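Local coordinates for uronate isomerase (Bacillus halodurans C-125, PDB 3HK5), which probably catalyses the aldose-ketose isomerisation of uronates such as D-glucuronate, binding its sugar-acid ligand through a zinc ion, at residues M320-W325 / P351-A356. Numbering follows the deposited sequence.
Sequences MIFGCW and PQHSDA. With ZN (zinc ion), chain E; RAT (D-arabinaric acid), chain C.
One side-chain oxygen, Gln-352 OE1, takes backbone N-H groups from both sides of the contact: that of Cys-324 at 2.8 Å, the direct hydrogen bond between the two segments, and that of its own neighbour His-353, the donors tilted to opposite sides of the amide plane. The chain folds back to do this because CG stands anti to the backbone N (chi1 -175°) and chi2 then bends it, while NE2 is hydrogen-bonded to Ser-369 OG. With an alanine in place of Gln-352, the buried N-H groups of Cys-324 and His-353 would probably lose their shared acceptor. A water over one face of the imidazole adds a bridge, donating to Cys-324 O and His-353 O. The small Cys-324 side chain fits against Ile-334 and Met-337 of helix 331-345. Glycine suits position 323, where phi is positive and even a CB would probably collide with His-353 ND1; Gly-323 CA instead makes a C-H...O contact of 3.3 Å with Pro-351 O. The flat Phe-322 ring packs obliquely beside the imidazole, its CD1 3.6 Å from His-353 ND1. On the other nitrogen, His-353 NE2 donates to Asp-355 OD2 at 2.9 Å, in the imidazole plane but from above the carboxylate plane. Indole suits Trp-325: its edge brings CD1 to 3.0 Å from Asp-355 OD2, nearly coplanar with the carboxylate (11°), while NE1 donates an almost straight bond to O2 of the arabinarate. Asp-355 thus serves two tasks: OD1 binds zinc at 2.0 Å while His-353 steadies OD2. His-26 and His-28 add their NE2 atoms to the metal, alongside O1B and O2 of the arabinarate. Such a zinc site, where loops following strands converge on a sugar acid, is characteristic of the amidohydrolase-type (β/α)8 barrel to which uronate isomerases belong.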
ATOM      1  N   MET A 320      10.128  30.260  -2.493  1.00 27.18           N
ATOM      2  CA  MET A 320      11.472  30.799  -2.298  1.00 29.02           C
ATOM      3  C   MET A 320      12.216  29.770  -1.452  1.00 29.52           C
ATOM      4  O   MET A 320      11.828  29.497  -0.312  1.00 31.17           O
ATOM      5  CB  MET A 320      11.457  32.149  -1.574  1.00 25.13           C
ATOM      6  CG  MET A 320      12.867  32.703  -1.298  1.00 23.51           C
ATOM      7  SD  MET A 320      13.842  33.095  -2.806  1.00 15.28           S
ATOM      8  CE  MET A 320      13.018  34.572  -3.338  1.00 20.63           C
ATOM      9  N   ILE A 321      13.261  29.185  -2.024  1.00 29.19           N
ATOM     10  CA  ILE A 321      14.066  28.189  -1.317  1.00 29.56           C
ATOM     11  C   ILE A 321      15.078  28.911  -0.452  1.00 27.84           C
ATOM     12  O   ILE A 321      15.589  29.964  -0.842  1.00 26.43           O
ATOM     13  CB  ILE A 321      14.874  27.306  -2.283  1.00 31.62           C
ATOM     14  CG1 ILE A 321      13.953  26.504  -3.182  1.00 32.79           C
ATOM     15  CG2 ILE A 321      15.745  26.340  -1.501  1.00 35.37           C
ATOM     16  CD1 ILE A 321      14.750  25.715  -4.213  1.00 33.59           C
ATOM     17  N   PHE A 322      15.381  28.341   0.713  1.00 26.65           N
ATOM     18  CA  PHE A 322      16.353  28.962   1.593  1.00 26.03           C
ATOM     19  C   PHE A 322      17.182  27.990   2.421  1.00 25.79           C
ATOM     20  O   PHE A 322      16.731  26.903   2.772  1.00 26.19           O
ATOM     21  CB  PHE A 322      15.655  29.964   2.528  1.00 25.05           C
ATOM     22  CG  PHE A 322      14.907  29.330   3.677  1.00 24.96           C
ATOM     23  CD1 PHE A 322      15.535  29.118   4.902  1.00 24.62           C
ATOM     24  CD2 PHE A 322      13.573  28.949   3.532  1.00 23.71           C
ATOM     25  CE1 PHE A 322      14.846  28.536   5.976  1.00 24.34           C
ATOM     26  CE2 PHE A 322      12.872  28.364   4.591  1.00 22.72           C
ATOM     27  CZ  PHE A 322      13.509  28.156   5.817  1.00 24.95           C
ATOM     28  N   GLY A 323      18.409  28.423   2.702  1.00 25.99           N
ATOM     29  CA  GLY A 323      19.349  27.705   3.534  1.00 25.05           C
ATOM     30  C   GLY A 323      19.711  26.255   3.319  1.00 25.92           C
ATOM     31  O   GLY A 323      19.155  25.549   2.478  1.00 26.39           O
ATOM     32  N   CYS A 324      20.705  25.842   4.098  1.00 24.51           N
ATOM     33  CA  CYS A 324      21.212  24.482   4.118  1.00 26.03           C
ATOM     34  C   CYS A 324      20.955  24.138   5.572  1.00 26.99           C
ATOM     35  O   CYS A 324      21.773  24.380   6.461  1.00 27.56           O
ATOM     36  CB  CYS A 324      22.695  24.478   3.772  1.00 24.07           C
ATOM     37  SG  CYS A 324      22.981  25.146   2.103  1.00 27.73           S
ATOM     38  N   TRP A 325      19.773  23.587   5.786  1.00 27.26           N
ATOM     39  CA  TRP A 325      19.257  23.270   7.102  1.00 28.65           C
ATOM     40  C   TRP A 325      19.773  22.092   7.914  1.00 28.92           C
ATOM     41  O   TRP A 325      19.802  20.952   7.436  1.00 29.01           O
ATOM     42  CB  TRP A 325      17.736  23.152   6.976  1.00 28.45           C
ATOM     43  CG  TRP A 325      16.994  22.987   8.255  1.00 26.71           C
ATOM     44  CD1 TRP A 325      17.249  23.606   9.442  1.00 29.07           C
ATOM     45  CD2 TRP A 325      15.798  22.227   8.446  1.00 28.05           C
ATOM     46  NE1 TRP A 325      16.277  23.284  10.366  1.00 27.04           N
ATOM     47  CE2 TRP A 325      15.375  22.439   9.780  1.00 27.41           C
ATOM     48  CE3 TRP A 325      15.038  21.386   7.616  1.00 27.12           C
ATOM     49  CZ2 TRP A 325      14.225  21.843  10.305  1.00 27.70           C
ATOM     50  CZ3 TRP A 325      13.899  20.794   8.137  1.00 28.38           C
ATOM     51  CH2 TRP A 325      13.503  21.026   9.474  1.00 28.73           C
ATOM     52  N   PRO A 351      20.584  31.475  -0.234  1.00 25.67           N
ATOM     53  CA  PRO A 351      21.554  30.422   0.068  1.00 27.11           C
ATOM     54  C   PRO A 351      21.712  29.916   1.499  1.00 27.76           C
ATOM     55  O   PRO A 351      21.936  28.719   1.710  1.00 26.01           O
ATOM     56  CB  PRO A 351      22.863  30.979  -0.506  1.00 25.96           C
ATOM     57  CG  PRO A 351      22.665  32.473  -0.436  1.00 27.10           C
ATOM     58  CD  PRO A 351      21.237  32.633  -0.869  1.00 25.98           C
ATOM     59  N   GLN A 352      21.565  30.787   2.488  1.00 27.43           N
ATOM     60  CA  GLN A 352      21.787  30.324   3.838  1.00 27.23           C
ATOM     61  C   GLN A 352      21.129  31.118   4.967  1.00 28.66           C
ATOM     62  O   GLN A 352      20.706  32.263   4.785  1.00 26.72           O
ATOM     63  CB  GLN A 352      23.305  30.273   4.066  1.00 28.15           C
ATOM     64  CG  GLN A 352      23.740  29.687   5.383  1.00 30.78           C
ATOM     65  CD  GLN A 352      23.427  28.208   5.486  1.00 31.64           C
ATOM     66  OE1 GLN A 352      22.281  27.788   5.303  1.00 32.61           O
ATOM     67  NE2 GLN A 352      24.446  27.409   5.786  1.00 30.94           N
ATOM     68  N   HIS A 353      21.035  30.456   6.121  1.00 26.91           N
ATOM     69  CA  HIS A 353      20.526  31.019   7.365  1.00 26.97           C
ATOM     70  C   HIS A 353      21.390  30.303   8.412  1.00 25.36           C
ATOM     71  O   HIS A 353      21.928  29.238   8.123  1.00 25.57           O
ATOM     72  CB  HIS A 353      19.029  30.716   7.573  1.00 25.95           C
ATOM     73  CG  HIS A 353      18.721  29.275   7.845  1.00 27.14           C
ATOM     74  ND1 HIS A 353      18.413  28.376   6.844  1.00 26.37           N
ATOM     75  CD2 HIS A 353      18.653  28.583   9.008  1.00 27.24           C
ATOM     76  CE1 HIS A 353      18.167  27.192   7.381  1.00 27.93           C
ATOM     77  NE2 HIS A 353      18.304  27.291   8.692  1.00 28.83           N
ATOM     78  N   SER A 354      21.536  30.867   9.607  1.00 24.92           N
ATOM     79  CA  SER A 354      22.392  30.240  10.623  1.00 25.45           C
ATOM     80  C   SER A 354      21.726  29.230  11.542  1.00 25.71           C
ATOM     81  O   SER A 354      22.367  28.269  11.965  1.00 25.83           O
ATOM     82  CB  SER A 354      23.045  31.301  11.505  1.00 25.39           C
ATOM     83  OG  SER A 354      22.086  31.888  12.370  1.00 26.03           O
ATOM     84  N   ASP A 355      20.456  29.465  11.865  1.00 26.03           N
ATOM     85  CA  ASP A 355      19.718  28.597  12.769  1.00 26.39           C
ATOM     86  C   ASP A 355      20.402  28.672  14.132  1.00 26.41           C
ATOM     87  O   ASP A 355      20.293  27.754  14.943  1.00 26.72           O
ATOM     88  CB  ASP A 355      19.749  27.150  12.265  1.00 27.91           C
ATOM     89  CG  ASP A 355      18.371  26.519  12.236  1.00 30.55           C
ATOM     90  OD1 ASP A 355      17.648  26.626  13.246  1.00 30.25           O
ATOM     91  OD2 ASP A 355      18.010  25.916  11.201  1.00 32.53           O
ATOM     92  N   ALA A 356      21.104  29.771  14.377  1.00 25.42           N
ATOM     93  CA  ALA A 356      21.843  29.947  15.623  1.00 25.43           C
ATOM     94  C   ALA A 356      20.995  29.839  16.882  1.00 26.60           C
ATOM     95  O   ALA A 356      19.930  30.461  16.992  1.00 25.32           O
ATOM     96  CB  ALA A 356      22.577  31.281  15.610  1.00 23.69           C
TER
HETATM   97 ZN    ZN E 430      15.703  26.183  13.379  1.00 31.17          ZN
HETATM   98  O1A RAT C 428      12.981  22.913  13.859  1.00 33.23           O
HETATM   99  C1  RAT C 428      13.922  23.740  13.740  1.00 30.71           C
HETATM  100  O1B RAT C 428      13.792  24.968  13.550  1.00 26.99           O
HETATM  101  C2  RAT C 428      15.346  23.193  13.832  1.00 32.83           C
HETATM  102  O2  RAT C 428      16.248  24.131  13.207  1.00 28.06           O
HETATM  103  C3  RAT C 428      15.767  22.948  15.300  1.00 34.05           C
HETATM  104  O3  RAT C 428      15.932  24.204  15.977  1.00 36.87           O
HETATM  105  C4  RAT C 428      17.085  22.130  15.437  1.00 34.83           C
HETATM  106  O4  RAT C 428      17.197  21.577  16.748  1.00 33.04           O
HETATM  107  C5  RAT C 428      18.352  22.974  15.164  1.00 36.89           C
HETATM  108  O5A RAT C 428      19.087  23.260  16.128  1.00 38.97           O
HETATM  109  O5B RAT C 428      18.562  23.317  13.964  1.00 38.40           O
HETATM  110  O   HOH W   1      21.521  26.603   8.048  1.00 32.01           O